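PDB 6MPR: malonate decarboxylase subunit alpha from Acinetobacter baumannii ATCC 17978, which probably acts as the acyl-carrier-protein transferase subunit of malonate decarboxylase, exchanging acetyl for malonyl on the carrier during conversion of malonate to acetate. Local coordinates for residues 304-312 with 550-558. Residues are numbered along the deposited sequence; the frame is centred on the assembly and turned at random.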
# COMPACT_ATOMS: atom_id res chain seq x y z
N PRO A 304 -5.07 8.88 -23.61
CA PRO A 304 -5.60 8.82 -24.98
C PRO A 304 -4.70 8.02 -25.89
O PRO A 304 -5.20 7.39 -26.84
CB PRO A 304 -5.67 10.30 -25.40
CG PRO A 304 -5.81 11.03 -24.08
CD PRO A 304 -4.86 10.27 -23.18
N THR A 305 -3.39 7.99 -25.62
CA THR A 305 -2.51 7.21 -26.49
C THR A 305 -2.68 5.71 -26.31
O THR A 305 -2.12 4.95 -27.12
CB THR A 305 -1.05 7.59 -26.27
OG1 THR A 305 -0.70 7.43 -24.89
CG2 THR A 305 -0.80 9.02 -26.70
N LEU A 306 -3.43 5.26 -25.30
CA LEU A 306 -3.77 3.85 -25.17
C LEU A 306 -5.00 3.45 -25.98
O LEU A 306 -5.29 2.25 -26.08
CB LEU A 306 -3.99 3.48 -23.69
CG LEU A 306 -3.89 2.00 -23.30
CD1 LEU A 306 -2.45 1.52 -23.48
CD2 LEU A 306 -4.34 1.81 -21.84
N ILE A 307 -5.71 4.40 -26.59
CA ILE A 307 -6.95 4.06 -27.30
C ILE A 307 -6.73 2.99 -28.38
O ILE A 307 -7.51 2.03 -28.41
CB ILE A 307 -7.61 5.33 -27.84
CG1 ILE A 307 -8.15 6.18 -26.67
CG2 ILE A 307 -8.74 4.99 -28.81
CD1 ILE A 307 -8.74 7.51 -27.08
N PRO A 308 -5.73 3.09 -29.26
CA PRO A 308 -5.58 2.03 -30.27
C PRO A 308 -5.33 0.65 -29.67
O PRO A 308 -5.87 -0.35 -30.15
CB PRO A 308 -4.41 2.53 -31.13
CG PRO A 308 -4.47 4.02 -30.98
CD PRO A 308 -4.82 4.22 -29.53
N ALA A 309 -4.52 0.57 -28.61
CA ALA A 309 -4.29 -0.70 -27.92
C ALA A 309 -5.56 -1.25 -27.29
O ALA A 309 -5.74 -2.47 -27.22
CB ALA A 309 -3.20 -0.52 -26.85
N ILE A 310 -6.45 -0.38 -26.78
CA ILE A 310 -7.73 -0.85 -26.29
C ILE A 310 -8.60 -1.34 -27.44
O ILE A 310 -9.17 -2.43 -27.40
CB ILE A 310 -8.47 0.25 -25.51
CG1 ILE A 310 -7.67 0.65 -24.27
CG2 ILE A 310 -9.86 -0.23 -25.11
CD1 ILE A 310 -8.22 1.92 -23.63
N GLU A 311 -8.70 -0.53 -28.50
CA GLU A 311 -9.63 -0.85 -29.58
C GLU A 311 -9.25 -2.13 -30.30
O GLU A 311 -10.13 -2.83 -30.82
CB GLU A 311 -9.70 0.30 -30.58
CG GLU A 311 -10.31 1.58 -30.01
CD GLU A 311 -11.70 1.36 -29.45
OE1 GLU A 311 -12.61 1.02 -30.24
OE2 GLU A 311 -11.89 1.51 -28.22
N THR A 312 -7.95 -2.45 -30.37
CA THR A 312 -7.53 -3.67 -31.06
C THR A 312 -7.46 -4.88 -30.15
O THR A 312 -7.04 -5.96 -30.60
CB THR A 312 -6.17 -3.48 -31.74
OG1 THR A 312 -5.23 -2.95 -30.78
CG2 THR A 312 -6.28 -2.52 -32.92
N LEU A 550 -6.33 9.92 -32.81
CA LEU A 550 -6.88 9.32 -31.60
C LEU A 550 -8.39 9.49 -31.55
O LEU A 550 -9.11 8.57 -31.15
CB LEU A 550 -6.23 9.92 -30.35
CG LEU A 550 -4.73 9.59 -30.19
CD1 LEU A 550 -4.14 10.27 -28.98
CD2 LEU A 550 -4.53 8.08 -30.11
N VAL A 551 -8.89 10.66 -31.97
CA VAL A 551 -10.34 10.86 -32.02
C VAL A 551 -10.98 9.84 -32.94
O VAL A 551 -11.99 9.21 -32.60
CB VAL A 551 -10.67 12.30 -32.45
CG1 VAL A 551 -12.17 12.46 -32.62
CG2 VAL A 551 -10.12 13.29 -31.45
N THR A 552 -10.41 9.69 -34.14
CA THR A 552 -10.91 8.70 -35.09
C THR A 552 -10.89 7.30 -34.49
O THR A 552 -11.89 6.57 -34.57
CB THR A 552 -10.07 8.77 -36.37
OG1 THR A 552 -10.20 10.07 -36.94
CG2 THR A 552 -10.52 7.71 -37.38
N TRP A 553 -9.77 6.91 -33.87
CA TRP A 553 -9.65 5.60 -33.24
C TRP A 553 -10.75 5.38 -32.20
O TRP A 553 -11.24 4.26 -32.03
CB TRP A 553 -8.28 5.46 -32.58
CG TRP A 553 -7.22 4.79 -33.42
CD1 TRP A 553 -6.15 5.38 -34.02
CD2 TRP A 553 -7.10 3.39 -33.69
NE1 TRP A 553 -5.38 4.44 -34.67
CE2 TRP A 553 -5.95 3.21 -34.49
CE3 TRP A 553 -7.87 2.26 -33.36
CZ2 TRP A 553 -5.53 1.95 -34.93
CZ3 TRP A 553 -7.46 1.02 -33.81
CH2 TRP A 553 -6.31 0.87 -34.59
N SER A 554 -11.12 6.43 -31.48
CA SER A 554 -12.12 6.35 -30.42
C SER A 554 -13.54 6.42 -30.95
O SER A 554 -14.47 6.51 -30.13
CB SER A 554 -11.92 7.51 -29.45
OG SER A 554 -12.43 8.70 -30.03
N ASP A 555 -13.73 6.44 -32.27
CA ASP A 555 -15.06 6.54 -32.87
C ASP A 555 -15.75 7.85 -32.46
O ASP A 555 -16.97 7.90 -32.29
CB ASP A 555 -15.92 5.33 -32.50
CG ASP A 555 -17.12 5.16 -33.40
OD1 ASP A 555 -17.08 5.66 -34.55
OD2 ASP A 555 -18.10 4.53 -32.94
N GLY A 556 -14.97 8.92 -32.31
CA GLY A 556 -15.48 10.21 -31.92
C GLY A 556 -15.75 10.39 -30.45
O GLY A 556 -16.21 11.47 -30.05
N LEU A 557 -15.48 9.38 -29.62
CA LEU A 557 -15.79 9.46 -28.19
C LEU A 557 -14.79 10.32 -27.43
O LEU A 557 -15.16 11.00 -26.47
CB LEU A 557 -15.83 8.05 -27.60
CG LEU A 557 -17.01 7.18 -28.01
CD1 LEU A 557 -16.74 5.72 -27.67
CD2 LEU A 557 -18.27 7.67 -27.30
N TYR A 558 -13.50 10.26 -27.79
CA TYR A 558 -12.50 11.12 -27.17
C TYR A 558 -12.69 12.56 -27.63
O TYR A 558 -12.77 12.84 -28.83
CB TYR A 558 -11.09 10.62 -27.53
CG TYR A 558 -9.98 11.55 -27.08
CD1 TYR A 558 -9.93 12.03 -25.78
CD2 TYR A 558 -8.97 11.95 -27.96
CE1 TYR A 558 -8.92 12.90 -25.36
CE2 TYR A 558 -7.96 12.81 -27.55
CZ TYR A 558 -7.94 13.28 -26.25
OH TYR A 558 -6.93 14.13 -25.84
O HOH W 1 -12.40 1.36 -32.98
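Two CH-pi contacts, each a proline over the face of an aromatic ring, join segment 304-312, which carries the short helix 307-311, to the end of helix 547-553 and the turn after it. Pro-308 CG lies 3.6 Å from the centroid of the five-membered ring of Trp-553 and only 4° off its normal; Pro-304 CB sits nearer the rim of the Tyr-558 ring, 21° off the normal. Between these rings Ile-307 forks: CG2, anti to the backbone N, meets Trp-553 CB at 3.8 Å, while CD1 reaches Tyr-558 CB at 3.9 Å. A Schellman motif, with Asp-555 at positive phi and bonds from Gly-556 N to Val-551 O and Asp-555 N to Thr-552 O, ends helix 547-553 and leads through a type I' turn back to Tyr-558. Ser-554 OG ties this reversal together, donating to Val-551 O (2.7 Å) and accepting from Tyr-558 N (2.9 Å, N-H...O angle 167°), which fixes the backbone at Tyr-558. No direct hydrogen bond joins the segments; a water bridges instead, donating to Glu-311 OE1 at 2.8 Å and to Trp-553 O at 3.3 Å. OE2 of the same carboxylate forms a salt bridge with Arg-334 and a hydrogen bond with Tyr-330, and Trp-20 of the second subunit packs on Glu-311.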